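Local coordinates for protein lymphotactin (PDB 2NYZ) that probably acts as a secreted chemokine that attracts lymphocytes but not monocytes or neutrophils, at residues D[17-22]-D[39-44]; D[25-30]-D[58-63]; D[9-14]-D[46-51]. All coordinates share one frame; numbering follows the deposited sequence.

Contact 1 (D[17-22]-D[39-44])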
loop_
_atom_site.group_PDB
_atom_site.type_symbol
_atom_site.label_atom_id
_atom_site.label_comp_id
_atom_site.label_asym_id
_atom_site.label_seq_id
_atom_site.Cartn_x
_atom_site.Cartn_y
_atom_site.Cartn_z
ATOM N N GLN D 17 -25.895 -4.661 6.474
ATOM C CA GLN D 17 -26.494 -3.682 7.375
ATOM C C GLN D 17 -27.936 -4.065 7.646
ATOM O O GLN D 17 -28.664 -4.458 6.738
ATOM C CB GLN D 17 -26.487 -2.286 6.760
ATOM C CG GLN D 17 -25.206 -1.524 6.965
ATOM C CD GLN D 17 -24.542 -1.198 5.662
ATOM O OE1 GLN D 17 -25.137 -0.555 4.794
ATOM N NE2 GLN D 17 -23.302 -1.638 5.507
ATOM N N ARG D 18 -28.357 -3.946 8.895
ATOM C CA ARG D 18 -29.727 -4.280 9.219
ATOM C C ARG D 18 -30.617 -3.234 8.580
ATOM O O ARG D 18 -30.188 -2.107 8.348
ATOM C CB ARG D 18 -29.932 -4.295 10.731
ATOM C CG ARG D 18 -29.111 -5.342 11.464
ATOM C CD ARG D 18 -29.492 -5.353 12.928
ATOM N NE ARG D 18 -28.489 -6.002 13.761
ATOM C CZ ARG D 18 -28.430 -5.865 15.081
ATOM N NH1 ARG D 18 -29.317 -5.100 15.710
ATOM N NH2 ARG D 18 -27.484 -6.484 15.773
ATOM N N LEU D 19 -31.855 -3.614 8.294
ATOM C CA LEU D 19 -32.820 -2.719 7.676
ATOM C C LEU D 19 -33.999 -2.528 8.633
ATOM O O LEU D 19 -34.580 -3.501 9.114
ATOM C CB LEU D 19 -33.291 -3.331 6.361
ATOM C CG LEU D 19 -33.888 -2.444 5.271
ATOM C CD1 LEU D 19 -33.001 -1.227 4.986
ATOM C CD2 LEU D 19 -34.042 -3.299 4.033
ATOM N N PRO D 20 -34.362 -1.272 8.938
ATOM C CA PRO D 20 -35.483 -1.025 9.854
ATOM C C PRO D 20 -36.806 -1.543 9.303
ATOM O O PRO D 20 -37.144 -1.307 8.140
ATOM C CB PRO D 20 -35.497 0.496 9.991
ATOM C CG PRO D 20 -34.094 0.893 9.671
ATOM C CD PRO D 20 -33.751 -0.004 8.515
ATOM N N VAL D 21 -37.551 -2.252 10.140
ATOM C CA VAL D 21 -38.848 -2.773 9.723
ATOM C C VAL D 21 -39.659 -1.570 9.244
ATOM O O VAL D 21 -40.513 -1.680 8.358
ATOM C CB VAL D 21 -39.567 -3.484 10.909
ATOM C CG1 VAL D 21 -39.652 -2.544 12.103
ATOM C CG2 VAL D 21 -40.949 -3.951 10.487
ATOM N N SER D 22 -39.349 -0.415 9.826
ATOM C CA SER D 22 -40.011 0.835 9.490
ATOM C C SER D 22 -39.608 1.349 8.108
ATOM O O SER D 22 -39.804 2.521 7.795
ATOM C CB SER D 22 -39.665 1.891 10.530
ATOM O OG SER D 22 -38.269 2.126 10.551
ATOM N N PHE D 39 -35.966 -8.184 1.014
ATOM C CA PHE D 39 -36.841 -7.130 1.502
ATOM C C PHE D 39 -37.054 -6.103 0.388
ATOM O O PHE D 39 -36.166 -5.865 -0.431
ATOM C CB PHE D 39 -36.221 -6.440 2.718
ATOM C CG PHE D 39 -36.119 -7.314 3.928
ATOM C CD1 PHE D 39 -37.265 -7.789 4.557
ATOM C CD2 PHE D 39 -34.881 -7.648 4.454
ATOM C CE1 PHE D 39 -37.176 -8.583 5.695
ATOM C CE2 PHE D 39 -34.781 -8.438 5.590
ATOM C CZ PHE D 39 -35.929 -8.907 6.214
ATOM N N ILE D 40 -38.236 -5.507 0.344
ATOM C CA ILE D 40 -38.528 -4.489 -0.650
ATOM C C ILE D 40 -38.855 -3.221 0.121
ATOM O O ILE D 40 -39.950 -3.098 0.658
ATOM C CB ILE D 40 -39.734 -4.878 -1.504
ATOM C CG1 ILE D 40 -39.441 -6.193 -2.240
ATOM C CG2 ILE D 40 -40.047 -3.764 -2.484
ATOM C CD1 ILE D 40 -40.588 -6.696 -3.114
ATOM N N THR D 41 -37.908 -2.289 0.190
ATOM C CA THR D 41 -38.122 -1.047 0.923
ATOM C C THR D 41 -39.367 -0.335 0.417
ATOM O O THR D 41 -39.829 -0.581 -0.700
ATOM C CB THR D 41 -36.923 -0.089 0.801
ATOM O OG1 THR D 41 -36.953 0.559 -0.476
ATOM C CG2 THR D 41 -35.618 -0.859 0.955
ATOM N N LYS D 42 -39.898 0.559 1.240
ATOM C CA LYS D 42 -41.105 1.282 0.894
ATOM C C LYS D 42 -41.034 2.073 -0.400
ATOM O O LYS D 42 -42.075 2.428 -0.949
ATOM C CB LYS D 42 -41.527 2.187 2.055
ATOM C CG LYS D 42 -42.064 1.411 3.267
ATOM C CD LYS D 42 -42.492 2.335 4.399
ATOM C CE LYS D 42 -43.067 1.547 5.569
ATOM N NZ LYS D 42 -42.055 0.692 6.256
ATOM N N ARG D 43 -39.833 2.347 -0.904
ATOM C CA ARG D 43 -39.746 3.087 -2.160
ATOM C C ARG D 43 -39.316 2.227 -3.352
ATOM O O ARG D 43 -39.077 2.749 -4.444
ATOM C CB ARG D 43 -38.826 4.314 -2.044
ATOM C CG ARG D 43 -39.170 5.393 -3.094
ATOM C CD ARG D 43 -38.182 6.555 -3.174
ATOM N NE ARG D 43 -38.178 7.417 -1.992
ATOM C CZ ARG D 43 -37.547 7.135 -0.854
ATOM N NH1 ARG D 43 -36.860 6.007 -0.733
ATOM N NH2 ARG D 43 -37.591 7.986 0.165
ATOM N N GLY D 44 -39.204 0.915 -3.151
ATOM C CA GLY D 44 -38.851 0.057 -4.268
ATOM C C GLY D 44 -37.520 -0.672 -4.323
ATOM O O GLY D 44 -37.330 -1.500 -5.217
#

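Contact 2 (D[25-30]-D[58-63])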
loop_
_atom_site.group_PDB
_atom_site.type_symbol
_atom_site.label_atom_id
_atom_site.label_comp_id
_atom_site.label_asym_id
_atom_site.label_seq_id
_atom_site.Cartn_x
_atom_site.Cartn_y
_atom_site.Cartn_z
ATOM N N LYS D 25 -41.564 -2.907 3.023
ATOM C CA LYS D 25 -42.928 -2.868 2.527
ATOM C C LYS D 25 -43.417 -4.302 2.436
ATOM O O LYS D 25 -44.482 -4.637 2.942
ATOM C CB LYS D 25 -42.968 -2.193 1.150
ATOM C CG LYS D 25 -44.343 -2.153 0.478
ATOM C CD LYS D 25 -44.445 -1.014 -0.549
ATOM C CE LYS D 25 -43.400 -1.124 -1.651
ATOM N NZ LYS D 25 -43.320 0.131 -2.458
ATOM N N THR D 26 -42.618 -5.153 1.810
ATOM C CA THR D 26 -42.972 -6.554 1.655
ATOM C C THR D 26 -41.709 -7.385 1.696
ATOM O O THR D 26 -40.643 -6.881 2.039
ATOM C CB THR D 26 -43.681 -6.806 0.306
ATOM O OG1 THR D 26 -42.881 -6.289 -0.766
ATOM C CG2 THR D 26 -45.044 -6.137 0.283
ATOM N N TYR D 27 -41.828 -8.658 1.350
ATOM C CA TYR D 27 -40.676 -9.536 1.335
ATOM C C TYR D 27 -41.035 -10.881 0.716
ATOM O O TYR D 27 -42.212 -11.208 0.551
ATOM C CB TYR D 27 -40.113 -9.710 2.759
ATOM C CG TYR D 27 -40.809 -10.741 3.627
ATOM C CD1 TYR D 27 -40.411 -12.081 3.606
ATOM C CD2 TYR D 27 -41.857 -10.379 4.472
ATOM C CE1 TYR D 27 -41.036 -13.036 4.405
ATOM C CE2 TYR D 27 -42.492 -11.327 5.278
ATOM C CZ TYR D 27 -42.076 -12.654 5.239
ATOM O OH TYR D 27 -42.698 -13.601 6.030
ATOM N N THR D 28 -40.006 -11.641 0.358
ATOM C CA THR D 28 -40.164 -12.953 -0.247
ATOM C C THR D 28 -38.980 -13.782 0.219
ATOM O O THR D 28 -38.089 -13.265 0.893
ATOM C CB THR D 28 -40.136 -12.870 -1.785
ATOM O OG1 THR D 28 -38.849 -12.419 -2.219
ATOM C CG2 THR D 28 -41.178 -11.888 -2.282
ATOM N N ILE D 29 -38.958 -15.059 -0.142
ATOM C CA ILE D 29 -37.855 -15.917 0.264
ATOM C C ILE D 29 -37.383 -16.821 -0.858
ATOM O O ILE D 29 -37.514 -18.038 -0.776
ATOM C CB ILE D 29 -38.249 -16.795 1.465
ATOM C CG1 ILE D 29 -38.826 -15.908 2.577
ATOM C CG2 ILE D 29 -37.028 -17.588 1.957
ATOM C CD1 ILE D 29 -39.353 -16.661 3.793
ATOM N N THR D 30 -36.829 -16.231 -1.909
ATOM C CA THR D 30 -36.344 -17.033 -3.022
ATOM C C THR D 30 -35.326 -18.023 -2.469
ATOM O O THR D 30 -34.594 -17.707 -1.530
ATOM C CB THR D 30 -35.673 -16.158 -4.106
ATOM O OG1 THR D 30 -34.470 -15.584 -3.579
ATOM C CG2 THR D 30 -36.620 -15.042 -4.556
ATOM N N ASP D 58 -36.555 -11.421 13.022
ATOM C CA ASP D 58 -37.347 -10.490 13.819
ATOM C C ASP D 58 -38.291 -9.665 12.945
ATOM O O ASP D 58 -39.456 -9.454 13.300
ATOM C CB ASP D 58 -36.415 -9.548 14.598
ATOM C CG ASP D 58 -35.726 -10.233 15.772
ATOM O OD1 ASP D 58 -35.535 -11.466 15.718
ATOM O OD2 ASP D 58 -35.364 -9.530 16.745
ATOM N N VAL D 59 -37.774 -9.203 11.807
ATOM C CA VAL D 59 -38.535 -8.390 10.859
ATOM C C VAL D 59 -39.572 -9.224 10.117
ATOM O O VAL D 59 -40.721 -8.813 9.961
ATOM C CB VAL D 59 -37.598 -7.736 9.829
ATOM C CG1 VAL D 59 -38.402 -6.952 8.806
ATOM C CG2 VAL D 59 -36.610 -6.834 10.540
ATOM N N VAL D 60 -39.151 -10.395 9.652
ATOM C CA VAL D 60 -40.039 -11.296 8.937
ATOM C C VAL D 60 -41.250 -11.587 9.815
ATOM O O VAL D 60 -42.381 -11.657 9.333
ATOM C CB VAL D 60 -39.315 -12.610 8.597
ATOM C CG1 VAL D 60 -40.281 -13.608 7.991
ATOM C CG2 VAL D 60 -38.188 -12.327 7.624
ATOM N N ARG D 61 -41.003 -11.744 11.111
ATOM C CA ARG D 61 -42.066 -12.023 12.068
ATOM C C ARG D 61 -42.909 -10.770 12.294
ATOM O O ARG D 61 -44.137 -10.806 12.205
ATOM C CB ARG D 61 -41.458 -12.487 13.394
ATOM C CG ARG D 61 -42.476 -12.964 14.411
ATOM C CD ARG D 61 -41.821 -13.366 15.725
ATOM N NE ARG D 61 -40.786 -14.380 15.544
ATOM C CZ ARG D 61 -39.482 -14.126 15.560
ATOM N NH1 ARG D 61 -39.049 -12.886 15.749
ATOM N NH2 ARG D 61 -38.610 -15.115 15.396
ATOM N N SER D 62 -42.234 -9.661 12.578
ATOM C CA SER D 62 -42.892 -8.382 12.818
ATOM C C SER D 62 -43.794 -7.989 11.657
ATOM O O SER D 62 -44.811 -7.323 11.844
ATOM C CB SER D 62 -41.845 -7.286 13.043
ATOM O OG SER D 62 -42.453 -6.030 13.293
ATOM N N MET D 63 -43.414 -8.399 10.453
ATOM C CA MET D 63 -44.205 -8.083 9.277
ATOM C C MET D 63 -45.381 -9.031 9.152
ATOM O O MET D 63 -46.485 -8.608 8.810
ATOM C CB MET D 63 -43.346 -8.147 8.018
ATOM C CG MET D 63 -42.323 -7.038 7.940
ATOM S SD MET D 63 -41.556 -6.966 6.334
ATOM C CE MET D 63 -42.779 -6.016 5.429
#

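Contact 3 (D[9-14]-D[46-51])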
loop_
_atom_site.group_PDB
_atom_site.type_symbol
_atom_site.label_atom_id
_atom_site.label_comp_id
_atom_site.label_asym_id
_atom_site.label_seq_id
_atom_site.Cartn_x
_atom_site.Cartn_y
_atom_site.Cartn_z
ATOM N N ARG D 9 -34.171 -14.140 -11.118
ATOM C CA ARG D 9 -33.218 -13.246 -10.477
ATOM C C ARG D 9 -32.757 -13.891 -9.177
ATOM O O ARG D 9 -33.573 -14.359 -8.391
ATOM C CB ARG D 9 -33.885 -11.902 -10.186
ATOM C CG ARG D 9 -34.206 -11.080 -11.425
ATOM C CD ARG D 9 -35.341 -10.097 -11.161
ATOM N NE ARG D 9 -35.117 -8.797 -11.789
ATOM C CZ ARG D 9 -34.098 -7.993 -11.495
ATOM N NH1 ARG D 9 -33.207 -8.356 -10.582
ATOM N NH2 ARG D 9 -33.972 -6.822 -12.105
ATOM N N THR D 10 -31.450 -13.918 -8.952
ATOM C CA THR D 10 -30.908 -14.514 -7.741
ATOM C C THR D 10 -30.060 -13.500 -7.002
ATOM O O THR D 10 -29.530 -12.572 -7.608
ATOM C CB THR D 10 -30.001 -15.699 -8.060
ATOM O OG1 THR D 10 -28.711 -15.212 -8.461
ATOM C CG2 THR D 10 -30.595 -16.533 -9.180
ATOM N N CYS D 11 -29.934 -13.678 -5.690
ATOM C CA CYS D 11 -29.121 -12.782 -4.885
ATOM C C CYS D 11 -27.707 -13.324 -4.910
ATOM O O CYS D 11 -27.485 -14.517 -4.739
ATOM C CB CYS D 11 -29.607 -12.731 -3.439
ATOM S SG CYS D 11 -31.177 -11.857 -3.127
ATOM N N VAL D 12 -26.745 -12.445 -5.133
ATOM C CA VAL D 12 -25.362 -12.862 -5.176
ATOM C C VAL D 12 -24.698 -12.497 -3.864
ATOM O O VAL D 12 -23.850 -13.227 -3.369
ATOM C CB VAL D 12 -24.641 -12.177 -6.331
ATOM C CG1 VAL D 12 -23.180 -12.563 -6.337
ATOM C CG2 VAL D 12 -25.315 -12.559 -7.636
ATOM N N SER D 13 -25.103 -11.366 -3.301
ATOM C CA SER D 13 -24.555 -10.898 -2.036
ATOM C C SER D 13 -25.676 -10.508 -1.074
ATOM O O SER D 13 -26.729 -10.016 -1.489
ATOM C CB SER D 13 -23.634 -9.695 -2.263
ATOM O OG SER D 13 -22.417 -10.070 -2.884
ATOM N N LEU D 14 -25.448 -10.734 0.214
ATOM C CA LEU D 14 -26.442 -10.397 1.217
ATOM C C LEU D 14 -26.013 -9.111 1.902
ATOM O O LEU D 14 -24.824 -8.902 2.152
ATOM C CB LEU D 14 -26.575 -11.541 2.228
ATOM C CG LEU D 14 -27.013 -12.901 1.657
ATOM C CD1 LEU D 14 -27.150 -13.910 2.785
ATOM C CD2 LEU D 14 -28.339 -12.761 0.919
ATOM N N LYS D 46 -34.606 -3.380 -3.436
ATOM C CA LYS D 46 -34.690 -4.773 -3.026
ATOM C C LYS D 46 -33.399 -5.233 -2.381
ATOM O O LYS D 46 -32.422 -5.477 -3.069
ATOM C CB LYS D 46 -35.002 -5.664 -4.228
ATOM C CG LYS D 46 -36.278 -5.297 -4.940
ATOM C CD LYS D 46 -36.484 -6.204 -6.127
ATOM C CE LYS D 46 -37.446 -5.577 -7.117
ATOM N NZ LYS D 46 -37.316 -6.200 -8.464
ATOM N N VAL D 47 -33.384 -5.356 -1.061
ATOM C CA VAL D 47 -32.177 -5.807 -0.403
ATOM C C VAL D 47 -32.332 -7.254 0.044
ATOM O O VAL D 47 -33.371 -7.660 0.558
ATOM C CB VAL D 47 -31.811 -4.919 0.820
ATOM C CG1 VAL D 47 -32.422 -3.527 0.659
ATOM C CG2 VAL D 47 -32.256 -5.580 2.115
ATOM N N CYS D 48 -31.281 -8.026 -0.180
ATOM C CA CYS D 48 -31.246 -9.422 0.193
ATOM C C CYS D 48 -30.683 -9.479 1.600
ATOM O O CYS D 48 -29.822 -8.678 1.964
ATOM C CB CYS D 48 -30.317 -10.192 -0.737
ATOM S SG CYS D 48 -30.616 -9.998 -2.525
ATOM N N ALA D 49 -31.163 -10.435 2.386
ATOM C CA ALA D 49 -30.700 -10.591 3.755
ATOM C C ALA D 49 -30.617 -12.063 4.111
ATOM O O ALA D 49 -31.239 -12.910 3.466
ATOM C CB ALA D 49 -31.646 -9.878 4.701
ATOM N N ASP D 50 -29.837 -12.361 5.140
ATOM C CA ASP D 50 -29.677 -13.725 5.623
ATOM C C ASP D 50 -30.976 -14.146 6.325
ATOM O O ASP D 50 -31.428 -13.480 7.259
ATOM C CB ASP D 50 -28.506 -13.777 6.611
ATOM C CG ASP D 50 -28.260 -15.164 7.151
ATOM O OD1 ASP D 50 -27.481 -15.298 8.120
ATOM O OD2 ASP D 50 -28.843 -16.124 6.604
ATOM N N PRO D 51 -31.605 -15.247 5.877
ATOM C CA PRO D 51 -32.852 -15.703 6.508
ATOM C C PRO D 51 -32.570 -16.288 7.888
ATOM O O PRO D 51 -33.483 -16.549 8.665
ATOM C CB PRO D 51 -33.371 -16.765 5.541
ATOM C CG PRO D 51 -32.691 -16.426 4.234
ATOM C CD PRO D 51 -31.313 -16.042 4.674
#

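Contact 1 (D[17-22]-D[39-44])
L19 faces F39 with their CA atoms 8.6 Å apart, and S22 faces K42 at 8.7 Å from CA to CA, an even spacing although the touching parts of 17-22 and 39-44 differ in direction by 40°. The first of these pairings is apolar. With CG anti to the backbone N (chi1 -158°) the branch of L19 is directed at strand 37-41, and CD2 lies 4.0 Å from F39 CB; the two side chains run alongside each other, pointing opposite ways. CD2 approaches the F39 ring obliquely and also lies 4.2 Å from T41 CG2. At the other end K42 extends and then bends at its last torsion; NZ lies beside the S22 carbonyl without the alignment for a hydrogen bond, and is hydrogen-bonded to I24 O. A type I turn from T41 to G44 leads the chain back toward strand 46-49. Segment 17-22 covers the end of the chemokine N-loop and the turn before strand 24-28, and meets another protein, with hydrogen bonds from Q17 and R18 and packing by L19 and P20. Within the fold, L19 packs on I24 and V47 of the two outer strands, while F39, on the central strand, packs under V56 and V59 of helix 54-64.

Contact 2 (D[25-30]-D[58-63])
Y27 presents one ring face to V60, the two side chains crossing at about a right angle. The tyrosine CG sits between the backbone N and the carbonyl carbon (chi1 82°), which swings the ring toward the helix. V60 CG2 lies over that face, while V60 CG1 sits at the phenolic end, 3.4 Å from Y27 CZ. M63 meets the same ring differently. Its chain passes antiparallel to the tyrosine side chain, and SD stands 5.1 Å from the ring centroid and 65° off the normal, an oblique Met-aromatic contact whose closest approach is SD to Y27 CD2 at 3.9 Å. The chain bends about the CG-SD bond, setting M63 CE against the backbone of the strand, 3.3 Å from K25 O. The pairing is that of the chemokine fold, a C-terminal helix packed across a three-stranded antiparallel sheet; the axes of strand 25-28 and helix 58-63 come within 9.7 Å and cross at -119°. The strand side is irregular, since K25 and T26 both face I40 in a classic beta bulge. At its far end Y27 OH is hydrogen-bonded to D64, so the ring is fixed to the helix by polar as well as apolar contacts. Were Y27 an alanine, the space beside V60 and M63 would probably be left unfilled and D64 would lose its phenolic partner. V59, one turn before M63, faces inward to I24 and F39.

Contact 3 (D[9-14]-D[46-51])
C11 and C48 are joined covalently, SG to SG at 2.0 Å, with the torsion about the sulfur bond at -85°. Each cysteine turns its SG anti to its own carbonyl carbon, and both side chains start out toward the other segment. This bond carries weight in the family: C chemokines keep a single disulfide between the N-terminal region and the sheet where most chemokines have two. The apolar contacts gather around L14. Its two methyls spread along 48-50, CD2 lying 3.6 Å from C48 CB and CD1 3.8 Å from D50 CA. Here the backbones come nearest, with L14 CA 5.0 Å from A49 CA. Polar groups add little across the pair. D50 turns its OD2 to Q52 N in a hydrogen bond close by in the chain, and R9 NE and K46 NZ, like charges, stay 4.8 Å apart. Just past the segment, T15 forms a backbone hydrogen bond with C48, so the chain is held to strand 46-49 on leaving the disulfide. That strand is an outer strand of this chain's three-stranded sheet, with A49 reaching beneath W55 and V56 of helix 54-64, while R9 and T10 pair antiparallel with a strand of another protein.

The three contacts illustrate how loop, helix and N-terminal segment are each fastened to the one sheet of a small chemokine domain by different means. Contacts 1 and 3 are partly buried: contact 1 relies on hydrophobic packing against the central strand, contact 3 on a covalent bond at an outer strand. Contact 2, made of partly exposed and exposed residues, closes the helix over the other outer strand with an aromatic ring, a valine and a methionine. Strand 37-41 unites them, as F39 N is hydrogen-bonded to V47 O of contact 3 while I40 O accepts from K25 N of contact 2. F39 also packs on V59 and A49. Contacts 2 and 3 do not touch, and another protein reaches contacts 1 and 3 but not contact 2.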